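Local structure of EXOU (Pseudomonas aeruginosa, 4AKX) at residues E69-R74 with Q444-H449; D51-R56 with T467-Q472; T260-G265 with G319-V324; L80-G85 with L345-E350; A497-N502 with N543-Q548. The protein acts as a type III secretion toxin with a patatin-like phospholipase domain, bound by its chaperone SpcU, and probably kills host cells by hydrolysing membrane phospholipids. All coordinates share one frame; numbering follows the deposited sequence.

Interaction 1. Residues E69-R74 with Q444-H449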
# COMPACT_ATOMS: atom_id res chain seq x y z
N GLU B 69 -31.72 -5.51 -26.71
CA GLU B 69 -30.69 -4.65 -27.18
C GLU B 69 -31.25 -3.62 -28.18
O GLU B 69 -31.92 -3.98 -29.18
CB GLU B 69 -29.57 -5.46 -27.83
CG GLU B 69 -28.61 -4.61 -28.65
CD GLU B 69 -27.37 -5.37 -29.13
OE1 GLU B 69 -27.45 -6.62 -29.30
OE2 GLU B 69 -26.32 -4.70 -29.35
N LEU B 70 -30.97 -2.35 -27.89
CA LEU B 70 -31.34 -1.24 -28.76
C LEU B 70 -30.15 -0.73 -29.59
O LEU B 70 -29.06 -0.53 -29.07
CB LEU B 70 -31.90 -0.11 -27.93
CG LEU B 70 -32.17 1.23 -28.58
CD1 LEU B 70 -33.26 1.05 -29.61
CD2 LEU B 70 -32.62 2.22 -27.52
N GLN B 71 -30.37 -0.55 -30.89
CA GLN B 71 -29.39 0.09 -31.75
C GLN B 71 -30.03 1.25 -32.51
O GLN B 71 -31.17 1.14 -32.98
CB GLN B 71 -28.79 -0.90 -32.72
CG GLN B 71 -27.46 -0.47 -33.30
CD GLN B 71 -27.18 -1.10 -34.66
OE1 GLN B 71 -27.56 -2.25 -34.92
NE2 GLN B 71 -26.51 -0.36 -35.52
N LEU B 72 -29.32 2.36 -32.62
CA LEU B 72 -29.96 3.60 -33.01
C LEU B 72 -28.90 4.52 -33.57
O LEU B 72 -27.75 4.47 -33.14
CB LEU B 72 -30.67 4.19 -31.80
CG LEU B 72 -31.04 5.66 -31.58
CD1 LEU B 72 -32.00 5.79 -30.40
CD2 LEU B 72 -29.80 6.50 -31.31
N SER B 73 -29.28 5.32 -34.57
CA SER B 73 -28.36 6.24 -35.22
C SER B 73 -27.85 7.28 -34.23
O SER B 73 -28.60 7.75 -33.37
CB SER B 73 -29.06 6.95 -36.38
OG SER B 73 -30.07 7.82 -35.90
N ARG B 74 -26.58 7.64 -34.37
CA ARG B 74 -25.99 8.73 -33.59
C ARG B 74 -26.93 9.93 -33.53
O ARG B 74 -27.62 10.22 -34.50
CB ARG B 74 -24.64 9.14 -34.18
CG ARG B 74 -23.52 8.11 -34.00
CD ARG B 74 -23.16 7.96 -32.53
NE ARG B 74 -22.57 9.18 -31.99
CZ ARG B 74 -21.32 9.25 -31.51
NH1 ARG B 74 -20.52 8.17 -31.47
NH2 ARG B 74 -20.87 10.42 -31.06
N GLN B 444 -22.88 6.73 -40.66
CA GLN B 444 -22.94 5.27 -40.81
C GLN B 444 -22.56 4.54 -39.52
O GLN B 444 -22.36 3.33 -39.52
CB GLN B 444 -22.05 4.79 -41.96
CG GLN B 444 -22.25 5.55 -43.26
CD GLN B 444 -23.71 5.60 -43.69
OE1 GLN B 444 -24.34 4.56 -43.91
NE2 GLN B 444 -24.26 6.80 -43.82
N ALA B 445 -22.46 5.29 -38.43
CA ALA B 445 -22.15 4.70 -37.13
C ALA B 445 -23.37 4.74 -36.22
O ALA B 445 -24.36 5.41 -36.52
CB ALA B 445 -20.97 5.41 -36.49
N SER B 446 -23.29 4.04 -35.09
CA SER B 446 -24.46 3.79 -34.30
C SER B 446 -24.23 3.98 -32.79
O SER B 446 -23.16 4.43 -32.35
CB SER B 446 -24.97 2.38 -34.58
OG SER B 446 -26.27 2.20 -34.02
N GLU B 447 -25.30 3.72 -32.02
CA GLU B 447 -25.27 3.63 -30.57
C GLU B 447 -25.95 2.33 -30.21
O GLU B 447 -26.97 1.99 -30.81
CB GLU B 447 -26.05 4.76 -29.92
CG GLU B 447 -25.76 6.15 -30.48
CD GLU B 447 -25.52 7.17 -29.38
OE1 GLU B 447 -26.45 7.41 -28.55
OE2 GLU B 447 -24.39 7.74 -29.33
N ARG B 448 -25.39 1.62 -29.25
CA ARG B 448 -25.99 0.41 -28.71
C ARG B 448 -26.33 0.61 -27.24
O ARG B 448 -25.55 1.20 -26.50
CB ARG B 448 -25.03 -0.76 -28.86
CG ARG B 448 -24.28 -0.78 -30.19
CD ARG B 448 -23.68 -2.15 -30.46
NE ARG B 448 -22.93 -2.18 -31.72
CZ ARG B 448 -23.48 -2.28 -32.93
NH1 ARG B 448 -24.80 -2.34 -33.06
NH2 ARG B 448 -22.70 -2.31 -34.01
N HIS B 449 -27.52 0.20 -26.83
CA HIS B 449 -27.90 0.22 -25.43
C HIS B 449 -28.58 -1.05 -25.09
O HIS B 449 -29.42 -1.55 -25.85
CB HIS B 449 -28.83 1.37 -25.12
CG HIS B 449 -28.24 2.73 -25.38
ND1 HIS B 449 -27.86 3.56 -24.38
CD2 HIS B 449 -28.00 3.42 -26.57
CE1 HIS B 449 -27.39 4.71 -24.91
NE2 HIS B 449 -27.48 4.62 -26.25
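Gln71 and Arg448 face each other as a non-hydrogen-bonded pair where strand 69-73 runs antiparallel to strand 446-449. The flanking pairs, Leu70 with His449 and Leu72 with Glu447, are hydrogen-bonded; Leu70 N, for example, donates to His449 O at 2.7 Å. The side chain of Gln71 can be followed outwards. Its CB lies 3.9 Å from Glu447 O. With CG anti to the backbone N (chi1 -160°) and the chain extended, it runs along the partner strand: CG passes Ser446 OG, and CD comes beside NH1 of Arg448. At the tip, NE2 donates to Ser446 OG at 3.0 Å, with the oxygen in the amide plane. OE1 lies at the edge of the Arg448 guanidinium, 3.3 Å from NH1, but the angle is too poor for a hydrogen bond. Ser446 OG passes the chain of bonds on, donating to Leu72 O at 2.8 Å from above the carbonyl plane, while Glu447 N reaches the same oxygen at 2.8 Å. Leu70 and Leu72 lie on the other face with His449 and Glu447, and the two leucines suit it by packing on Ile58 of the next strand of this antiparallel sheet. Beyond the strand, Arg74 sets one guanidinium face over Glu447 OE2, with NE 3.5 Å away. This bridge is electrostatic, since no N-H points at the oxygen; Arg74 also pairs with Asp343 and Glu447 with Arg340. Two donors therefore hold Leu72 O, and the buried charges at this strand end probably stabilise one another as a network.

Interaction 2. Residues D51-R56 with T467-Q472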
# COMPACT_ATOMS: atom_id res chain seq x y z
N ASP B 51 -36.89 -3.44 -37.08
CA ASP B 51 -35.62 -3.37 -37.83
C ASP B 51 -34.99 -1.98 -37.88
O ASP B 51 -34.18 -1.64 -37.00
CB ASP B 51 -35.78 -3.89 -39.24
CG ASP B 51 -34.53 -3.74 -40.05
OD1 ASP B 51 -33.61 -3.01 -39.63
OD2 ASP B 51 -34.46 -4.35 -41.13
N SER B 52 -35.29 -1.20 -38.92
CA SER B 52 -34.88 0.19 -38.93
C SER B 52 -36.08 1.07 -38.93
O SER B 52 -36.65 1.38 -39.97
CB SER B 52 -33.99 0.50 -40.12
OG SER B 52 -32.65 0.63 -39.72
N ALA B 53 -36.50 1.46 -37.74
CA ALA B 53 -37.69 2.28 -37.60
C ALA B 53 -37.35 3.77 -37.46
O ALA B 53 -36.58 4.16 -36.58
CB ALA B 53 -38.54 1.80 -36.43
N GLY B 54 -37.91 4.58 -38.36
CA GLY B 54 -37.84 6.02 -38.20
C GLY B 54 -36.56 6.71 -38.69
O GLY B 54 -35.65 6.05 -39.26
N PRO B 55 -36.48 8.04 -38.48
CA PRO B 55 -35.33 8.87 -38.86
C PRO B 55 -34.07 8.39 -38.16
O PRO B 55 -32.98 8.46 -38.74
CB PRO B 55 -35.70 10.26 -38.34
CG PRO B 55 -37.18 10.21 -38.08
CD PRO B 55 -37.46 8.80 -37.68
N ARG B 56 -34.24 7.88 -36.93
CA ARG B 56 -33.12 7.47 -36.09
C ARG B 56 -32.90 5.96 -36.06
O ARG B 56 -32.19 5.46 -35.21
CB ARG B 56 -33.24 8.06 -34.68
CG ARG B 56 -32.97 9.56 -34.68
CD ARG B 56 -32.89 10.17 -33.31
NE ARG B 56 -31.71 9.72 -32.60
CZ ARG B 56 -31.47 9.97 -31.32
NH1 ARG B 56 -32.31 10.72 -30.60
NH2 ARG B 56 -30.37 9.49 -30.74
N THR B 467 -43.35 6.38 -31.27
CA THR B 467 -44.35 6.39 -32.32
C THR B 467 -43.83 5.72 -33.59
O THR B 467 -44.60 5.09 -34.32
CB THR B 467 -44.90 7.79 -32.61
OG1 THR B 467 -45.50 8.32 -31.42
CG2 THR B 467 -45.98 7.77 -33.71
N SER B 468 -42.52 5.81 -33.85
CA SER B 468 -41.96 5.20 -35.05
C SER B 468 -41.99 3.69 -34.91
O SER B 468 -42.45 2.97 -35.81
CB SER B 468 -40.54 5.66 -35.33
OG SER B 468 -40.42 7.06 -35.23
N VAL B 469 -41.52 3.20 -33.78
CA VAL B 469 -41.49 1.78 -33.62
C VAL B 469 -42.92 1.26 -33.74
O VAL B 469 -43.17 0.23 -34.40
CB VAL B 469 -40.85 1.40 -32.30
CG1 VAL B 469 -40.91 -0.11 -32.08
CG2 VAL B 469 -39.42 1.93 -32.28
N ALA B 470 -43.86 2.02 -33.17
CA ALA B 470 -45.27 1.69 -33.19
C ALA B 470 -45.84 1.53 -34.59
O ALA B 470 -46.49 0.51 -34.87
CB ALA B 470 -46.07 2.70 -32.40
N GLN B 471 -45.56 2.50 -35.48
CA GLN B 471 -45.96 2.42 -36.92
C GLN B 471 -45.54 1.09 -37.52
O GLN B 471 -46.30 0.46 -38.26
CB GLN B 471 -45.29 3.52 -37.77
CG GLN B 471 -45.66 4.95 -37.44
CD GLN B 471 -45.34 5.94 -38.57
OE1 GLN B 471 -45.47 5.61 -39.76
NE2 GLN B 471 -44.95 7.15 -38.20
N GLN B 472 -44.31 0.68 -37.22
CA GLN B 472 -43.67 -0.41 -37.90
C GLN B 472 -44.12 -1.73 -37.31
O GLN B 472 -44.51 -2.64 -38.04
CB GLN B 472 -42.15 -0.24 -37.85
CG GLN B 472 -41.36 -1.46 -38.29
CD GLN B 472 -39.96 -1.12 -38.75
OE1 GLN B 472 -39.76 -0.25 -39.60
NE2 GLN B 472 -38.97 -1.84 -38.20
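Ser468 and Val469 set the last turns of helix 463-472 against the N-terminal antiparallel sheet, where the chain turns a corner at Asp51 and Ser52 and runs from strand 50-53 into the loop at Gly54 and Pro55. Ala53 and Gly54 are small enough for the helix to come close. Taking the helix in order, Ser468 is the first to touch. Its CB rests 4.0 Å from Gly54 CA, and its OG stands 4.2 Å from Pro55 CD. The hydroxyl is turned back beside its own backbone N (chi1 -48°), where it bonds to Ser464 O one helical turn earlier, so a small polar side chain can sit against the loop with its polar end satisfied. Gly54 has a positive phi of 83°, a conformation glycine adopts easily, and a side chain here would run into Ser468 and the Pro55 ring. Val469 comes next and is buried. Its CG2 meets Ala53 CB at 4.2 Å, a compact apolar contact, and the same side chain also packs on Thr50 and Ile58 of the sheet and on Thr477 of the following helix 474-502. Nearly a turn later comes Gln472, whose CG lies opposite the backbone N (chi1 168°). The extended chain carries the amide over the corner at Asp51 and Ser52, a long polar reach that suits a partly exposed site. Gln472 CD lies 4.0 Å from Ala53 CB.

Interaction 3. Residues T260-G265 with G319-V324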
# COMPACT_ATOMS: atom_id res chain seq x y z
N THR B 260 -9.89 30.25 -19.06
CA THR B 260 -9.25 29.82 -17.82
C THR B 260 -8.23 30.85 -17.31
O THR B 260 -7.12 30.93 -17.84
CB THR B 260 -8.53 28.47 -18.00
OG1 THR B 260 -7.67 28.22 -16.88
CG2 THR B 260 -7.69 28.48 -19.28
N ALA B 261 -8.58 31.62 -16.28
CA ALA B 261 -7.70 32.69 -15.80
C ALA B 261 -6.87 32.23 -14.63
O ALA B 261 -7.42 31.72 -13.66
CB ALA B 261 -8.49 33.94 -15.43
N MSE B 262 -5.56 32.42 -14.72
CA MSE B 262 -4.66 32.27 -13.56
C MSE B 262 -4.97 33.34 -12.55
O MSE B 262 -4.99 34.51 -12.89
CB MSE B 262 -3.20 32.47 -13.98
CG MSE B 262 -2.74 31.41 -14.98
SE MSE B 262 -1.97 29.82 -14.07
CE MSE B 262 -0.40 30.60 -13.16
N PHE B 263 -5.27 32.94 -11.32
CA PHE B 263 -5.05 33.82 -10.18
C PHE B 263 -4.30 33.09 -9.08
O PHE B 263 -4.63 31.95 -8.74
CB PHE B 263 -6.34 34.41 -9.61
CG PHE B 263 -6.09 35.41 -8.51
CD1 PHE B 263 -5.91 34.99 -7.19
CD2 PHE B 263 -5.94 36.77 -8.79
CE1 PHE B 263 -5.62 35.90 -6.18
CE2 PHE B 263 -5.66 37.68 -7.78
CZ PHE B 263 -5.49 37.24 -6.47
N GLU B 264 -3.29 33.75 -8.51
CA GLU B 264 -2.57 33.19 -7.38
C GLU B 264 -2.00 31.84 -7.80
O GLU B 264 -2.15 30.83 -7.09
CB GLU B 264 -3.53 33.03 -6.18
CG GLU B 264 -2.90 32.46 -4.92
CD GLU B 264 -3.84 32.47 -3.73
OE1 GLU B 264 -5.03 32.12 -3.90
OE2 GLU B 264 -3.38 32.84 -2.62
N GLY B 265 -1.37 31.81 -8.97
CA GLY B 265 -0.90 30.57 -9.59
C GLY B 265 -1.98 29.53 -9.88
O GLY B 265 -1.69 28.48 -10.46
N GLY B 319 0.43 17.82 -22.80
CA GLY B 319 -0.58 18.92 -22.82
C GLY B 319 -0.08 20.14 -22.03
O GLY B 319 0.87 20.05 -21.23
N VAL B 320 -0.72 21.29 -22.27
CA VAL B 320 -0.34 22.57 -21.61
C VAL B 320 -1.50 23.17 -20.79
O VAL B 320 -2.43 22.45 -20.41
CB VAL B 320 0.22 23.62 -22.65
CG1 VAL B 320 1.55 23.14 -23.23
CG2 VAL B 320 -0.80 23.90 -23.77
N MSE B 321 -1.45 24.49 -20.53
CA MSE B 321 -2.40 25.13 -19.61
C MSE B 321 -3.42 26.02 -20.29
O MSE B 321 -4.55 26.16 -19.79
CB MSE B 321 -1.63 25.92 -18.54
CG MSE B 321 -1.41 27.37 -18.94
SE MSE B 321 -2.27 28.58 -17.64
CE MSE B 321 -4.07 27.76 -17.51
N ILE B 322 -3.04 26.64 -21.41
CA ILE B 322 -3.96 27.51 -22.17
C ILE B 322 -5.25 26.76 -22.53
O ILE B 322 -6.29 27.36 -22.79
CB ILE B 322 -3.30 28.12 -23.45
CG1 ILE B 322 -4.28 29.09 -24.13
CG2 ILE B 322 -2.81 27.02 -24.39
CD1 ILE B 322 -3.78 29.71 -25.43
N ASN B 323 -5.16 25.43 -22.52
CA ASN B 323 -6.32 24.60 -22.74
C ASN B 323 -7.29 24.61 -21.57
O ASN B 323 -6.92 24.29 -20.44
CB ASN B 323 -5.90 23.17 -23.08
CG ASN B 323 -5.77 22.95 -24.58
OD1 ASN B 323 -5.77 23.90 -25.37
ND2 ASN B 323 -5.68 21.68 -24.98
N VAL B 324 -8.51 25.04 -21.86
CA VAL B 324 -9.67 24.64 -21.09
C VAL B 324 -9.91 23.18 -21.47
O VAL B 324 -10.23 22.89 -22.62
CB VAL B 324 -10.91 25.47 -21.51
CG1 VAL B 324 -12.08 25.22 -20.57
CG2 VAL B 324 -10.58 26.95 -21.56
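Two apolar contacts join Thr260 and Met262 to the loop 319-324. Both methionines are present as selenomethionine, and their selenium atoms touch, Met262 SE to Met321 SE at 3.8 Å, as the two side chains pass at a slant. Bends at chi2 (-90°) and chi3 (-63°) fold Met262 so that SE faces the loop while its CE turns away. Methionine's long, flexible chain, here with selenium in place of sulphur, can fold to fit such a surface contact. Thr260 adds its methyl: CG2 lies 4.0 Å from Val324 CG2. The threonine comes from strand 254-263, which pairs with strand 266-273 in a beta hairpin at the edge of the mixed sheet of the patatin-like alpha/beta domain. Val324 packs further on Leu269 of that second hairpin strand, so a branched apolar residue fits this buried spot. On the loop, Ile322 turns away from the hairpin toward the GxSxG segment at Ser115, probably the nucleophile elbow of this family. The remaining contacts set carbon against oxygen at van der Waals distance, and none is a hydrogen bond. Thr260 CG2 lies 3.9 Å from Ile322 O, a methyl against a carbonyl. With OG1 swung opposite the backbone N (chi1 168°), the hydroxyl oxygen lies 3.7 Å from Met321 CE.

Interaction 4. Residues L80-G85 with L345-E350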
# COMPACT_ATOMS: atom_id res chain seq x y z
N LEU B 80 -21.44 22.70 -31.44
CA LEU B 80 -20.15 22.98 -32.05
C LEU B 80 -19.22 23.53 -30.98
O LEU B 80 -19.45 24.63 -30.45
CB LEU B 80 -20.31 24.01 -33.17
CG LEU B 80 -19.16 24.25 -34.15
CD1 LEU B 80 -18.27 23.03 -34.36
CD2 LEU B 80 -19.70 24.74 -35.48
N VAL B 81 -18.19 22.75 -30.64
CA VAL B 81 -17.25 23.12 -29.59
C VAL B 81 -15.93 23.46 -30.24
O VAL B 81 -15.32 22.62 -30.88
CB VAL B 81 -17.06 21.98 -28.56
CG1 VAL B 81 -16.00 22.36 -27.53
CG2 VAL B 81 -18.37 21.65 -27.86
N LEU B 82 -15.49 24.70 -30.05
CA LEU B 82 -14.31 25.23 -30.73
C LEU B 82 -13.20 25.49 -29.72
O LEU B 82 -13.36 26.33 -28.82
CB LEU B 82 -14.67 26.53 -31.43
CG LEU B 82 -14.31 26.68 -32.91
CD1 LEU B 82 -14.29 25.32 -33.57
CD2 LEU B 82 -15.35 27.57 -33.58
N SER B 83 -12.11 24.75 -29.85
CA SER B 83 -11.01 24.86 -28.90
C SER B 83 -9.99 25.90 -29.36
O SER B 83 -9.79 26.10 -30.56
CB SER B 83 -10.36 23.51 -28.70
OG SER B 83 -9.72 23.09 -29.89
N GLY B 84 -9.34 26.57 -28.41
CA GLY B 84 -8.68 27.83 -28.70
C GLY B 84 -7.25 27.68 -29.16
O GLY B 84 -6.95 26.92 -30.09
N GLY B 85 -6.36 28.45 -28.52
CA GLY B 85 -4.93 28.32 -28.73
C GLY B 85 -4.43 28.92 -30.03
O GLY B 85 -5.19 29.10 -30.98
N LEU B 345 -19.61 18.29 -32.47
CA LEU B 345 -18.46 18.35 -33.36
C LEU B 345 -17.40 19.16 -32.66
O LEU B 345 -17.60 20.36 -32.39
CB LEU B 345 -18.84 19.01 -34.70
CG LEU B 345 -17.81 18.90 -35.83
CD1 LEU B 345 -17.10 17.56 -35.87
CD2 LEU B 345 -18.47 19.20 -37.16
N ILE B 346 -16.30 18.51 -32.31
CA ILE B 346 -15.31 19.16 -31.51
C ILE B 346 -14.09 19.36 -32.37
O ILE B 346 -13.47 18.39 -32.80
CB ILE B 346 -14.93 18.32 -30.28
CG1 ILE B 346 -16.19 17.78 -29.59
CG2 ILE B 346 -14.13 19.15 -29.30
CD1 ILE B 346 -16.05 16.38 -29.00
N LEU B 347 -13.77 20.62 -32.64
CA LEU B 347 -12.57 20.99 -33.41
C LEU B 347 -11.40 21.42 -32.51
O LEU B 347 -11.52 22.38 -31.73
CB LEU B 347 -12.90 22.09 -34.44
CG LEU B 347 -13.92 21.67 -35.50
CD1 LEU B 347 -14.63 22.87 -36.08
CD2 LEU B 347 -13.27 20.85 -36.59
N GLU B 348 -10.27 20.72 -32.65
CA GLU B 348 -9.15 20.82 -31.72
C GLU B 348 -7.84 21.09 -32.46
O GLU B 348 -7.67 20.64 -33.61
CB GLU B 348 -9.03 19.53 -30.92
CG GLU B 348 -8.61 19.71 -29.46
CD GLU B 348 -8.32 18.38 -28.76
OE1 GLU B 348 -7.99 17.39 -29.46
OE2 GLU B 348 -8.43 18.32 -27.50
N PHE B 349 -6.92 21.79 -31.80
CA PHE B 349 -5.63 22.23 -32.40
C PHE B 349 -4.38 21.62 -31.77
O PHE B 349 -4.39 21.20 -30.61
CB PHE B 349 -5.50 23.75 -32.36
CG PHE B 349 -6.36 24.45 -33.35
CD1 PHE B 349 -6.26 24.15 -34.70
CD2 PHE B 349 -7.29 25.39 -32.94
CE1 PHE B 349 -7.08 24.78 -35.61
CE2 PHE B 349 -8.11 26.02 -33.85
CZ PHE B 349 -8.00 25.72 -35.19
N GLU B 350 -3.30 21.59 -32.56
CA GLU B 350 -1.95 21.26 -32.07
C GLU B 350 -0.86 21.62 -33.12
O GLU B 350 -1.29 21.41 -34.41
CB GLU B 350 -1.87 19.76 -31.66
CG GLU B 350 -2.09 18.76 -32.82
CD GLU B 350 -3.47 18.90 -33.46
OE1 GLU B 350 -4.47 19.10 -32.71
OE2 GLU B 350 -3.63 18.48 -34.60
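A chi1 of 66° places the hydroxyl of Ser83 between its backbone N and carbonyl carbon, on the side of Leu347 O. Leu347, with CG beside its backbone N (chi1 -62°), in turn directs CD1 at the leucines of the neighbouring strand. Strands 80-82 and 345-348 run parallel in the central sheet of the patatin-like alpha/beta fold, joined by bonds such as Val81 N to Leu345 O, 3.0 Å. On one face Leu347 CD1 meets Leu82 CD1 at 3.5 Å, the two side chains lying side by side, and Leu80 CD1 at 4.0 Å. Leucine suits this buried face, which helices 93-102 and 423-441 cover. On the other, Val81 CG1 lies 4.1 Å from Ile346 CG2, a pair of beta-branched residues at home in strands. Past the strand end, Leu347 O takes two bonds from one residue: Ser83 N approaches at 3.1 Å nearly along the carbonyl axis, and Ser83 OG at 2.7 Å on a lone pair in the carbonyl plane. Serine suits the place because its short hydroxyl can reach the same carbonyl as its own N-H. Phe349 packs the edge of its ring beside the Gly84-Gly85 loop, CD2 lying 3.3 Å from Gly84 O. Gly84 and Gly85 begin the glycine-rich segment that probably shapes the oxyanion hole, as in other patatin-like enzymes. The doubled grip on Leu347 O should help fix where the chain leaves the sheet.

Interaction 5. Residues A497-N502 with N543-Q548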
# COMPACT_ATOMS: atom_id res chain seq x y z
N ALA B 497 -54.47 21.34 -12.47
CA ALA B 497 -54.66 21.45 -11.03
C ALA B 497 -53.74 22.51 -10.39
O ALA B 497 -54.22 23.54 -9.85
CB ALA B 497 -54.46 20.09 -10.40
N ILE B 498 -52.43 22.28 -10.50
CA ILE B 498 -51.47 23.25 -10.04
C ILE B 498 -51.87 24.66 -10.43
O ILE B 498 -51.87 25.54 -9.58
CB ILE B 498 -50.03 22.95 -10.52
CG1 ILE B 498 -49.47 21.70 -9.86
CG2 ILE B 498 -49.09 24.08 -10.11
CD1 ILE B 498 -48.36 21.11 -10.66
N VAL B 499 -52.22 24.90 -11.70
CA VAL B 499 -52.50 26.28 -12.17
C VAL B 499 -53.76 26.87 -11.55
O VAL B 499 -53.73 27.97 -11.01
CB VAL B 499 -52.52 26.41 -13.73
CG1 VAL B 499 -53.09 27.76 -14.14
CG2 VAL B 499 -51.12 26.24 -14.32
N SER B 500 -54.86 26.12 -11.60
CA SER B 500 -56.15 26.59 -11.06
C SER B 500 -56.12 26.79 -9.55
O SER B 500 -56.98 27.45 -8.99
CB SER B 500 -57.25 25.61 -11.40
OG SER B 500 -57.27 24.56 -10.45
N ALA B 501 -55.13 26.18 -8.89
CA ALA B 501 -54.90 26.36 -7.46
C ALA B 501 -54.26 27.72 -7.12
O ALA B 501 -54.59 28.36 -6.10
CB ALA B 501 -54.05 25.21 -6.93
N ASN B 502 -53.33 28.16 -7.96
CA ASN B 502 -52.85 29.53 -7.94
C ASN B 502 -54.00 30.51 -8.06
O ASN B 502 -53.93 31.61 -7.54
CB ASN B 502 -51.86 29.77 -9.07
CG ASN B 502 -50.80 28.69 -9.15
OD1 ASN B 502 -50.66 27.88 -8.24
ND2 ASN B 502 -50.03 28.69 -10.23
N ASN B 543 -40.11 22.73 -16.94
CA ASN B 543 -41.55 22.71 -16.67
C ASN B 543 -41.93 23.48 -15.39
O ASN B 543 -42.10 22.88 -14.35
CB ASN B 543 -42.02 21.25 -16.60
CG ASN B 543 -43.54 21.11 -16.61
OD1 ASN B 543 -44.25 21.68 -15.79
ND2 ASN B 543 -44.04 20.30 -17.54
N VAL B 544 -42.07 24.79 -15.49
CA VAL B 544 -42.35 25.68 -14.33
C VAL B 544 -43.40 25.20 -13.30
O VAL B 544 -43.32 25.55 -12.12
CB VAL B 544 -42.79 27.09 -14.78
CG1 VAL B 544 -42.98 27.99 -13.58
CG2 VAL B 544 -41.77 27.72 -15.71
N ASP B 545 -44.43 24.49 -13.77
CA ASP B 545 -45.58 24.17 -12.92
C ASP B 545 -45.34 22.96 -12.07
O ASP B 545 -45.72 22.90 -10.92
CB ASP B 545 -46.81 23.94 -13.77
CG ASP B 545 -47.37 25.22 -14.29
OD1 ASP B 545 -47.01 26.29 -13.74
OD2 ASP B 545 -48.16 25.16 -15.25
N HIS B 546 -44.75 21.95 -12.67
CA HIS B 546 -44.31 20.83 -11.92
C HIS B 546 -43.30 21.27 -10.92
O HIS B 546 -43.50 21.05 -9.74
CB HIS B 546 -43.78 19.76 -12.85
CG HIS B 546 -44.86 19.10 -13.66
ND1 HIS B 546 -44.59 18.26 -14.69
CD2 HIS B 546 -46.26 19.19 -13.57
CE1 HIS B 546 -45.76 17.79 -15.19
NE2 HIS B 546 -46.78 18.36 -14.51
N GLN B 547 -42.24 21.98 -11.34
CA GLN B 547 -41.25 22.50 -10.38
C GLN B 547 -41.94 23.29 -9.27
O GLN B 547 -41.43 23.39 -8.16
CB GLN B 547 -40.16 23.39 -11.03
CG GLN B 547 -39.23 22.70 -12.00
CD GLN B 547 -38.65 21.43 -11.45
OE1 GLN B 547 -37.80 21.48 -10.57
NE2 GLN B 547 -39.12 20.26 -11.95
N GLN B 548 -43.09 23.87 -9.57
CA GLN B 548 -43.73 24.73 -8.59
C GLN B 548 -44.12 23.82 -7.45
O GLN B 548 -43.95 24.16 -6.29
CB GLN B 548 -44.95 25.47 -9.17
CG GLN B 548 -45.56 26.48 -8.21
CD GLN B 548 -46.70 27.33 -8.81
OE1 GLN B 548 -47.58 27.81 -8.09
NE2 GLN B 548 -46.66 27.55 -10.14
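Ile498 reaches from helix 497-502 into the first turn of helix 544-548, and its conformation brings both branches against that turn. CG1 stands beside the backbone N and chi2 of 157° stretches CD1 outwards, so that this methyl lies over the backbone at Asp545 O and at the edge of the His546 ring, 4.1 Å from CD2. The other branch, CG2, faces the same Asp545 O at 3.7 Å. A branched, buried residue suits this place, for Met514 of helix 512-524 packs against it as well. Val499 turns CG2 toward the carboxylate of Asp545, 3.3 Å from OD2, the two side chains slanting past each other. Asn502 and the extended Gln548 come from opposite directions and bring their amides together with planes 22° apart. Such polar amides fit the more exposed margin of this crossing, where the axes of the two short helical segments lie at 75° in the middle helical domain. Asn543 N-caps the second helix: its OD1 satisfies His546 N at 3.2 Å and lies over one imidazole face. The Asp545 carboxylate probably offsets the helix's positive N terminus, while Ile498 supplies apolar contact and the amides the exposed margin.

Following the chain from its N terminus, residues 51-56 open the widest loop, which interaction 2 closes at helix 463-472. Inside it lies interaction 1, which closes at strand 446-451 and so adds that strand to the N-terminal antiparallel sheet; the two touch where Ser73 N probably bonds to Arg56 O. Interaction 4, reached through the next strand, 77-82, nests within interaction 1 and ties together the core of the mixed sheet. Innermost is interaction 3, at the hairpin edge of that sheet, whose Ile322 CD1 packs on Gly85 CA of interaction 4. Interaction 5 follows in series within the middle helical domain, and none of the five loops crosses another.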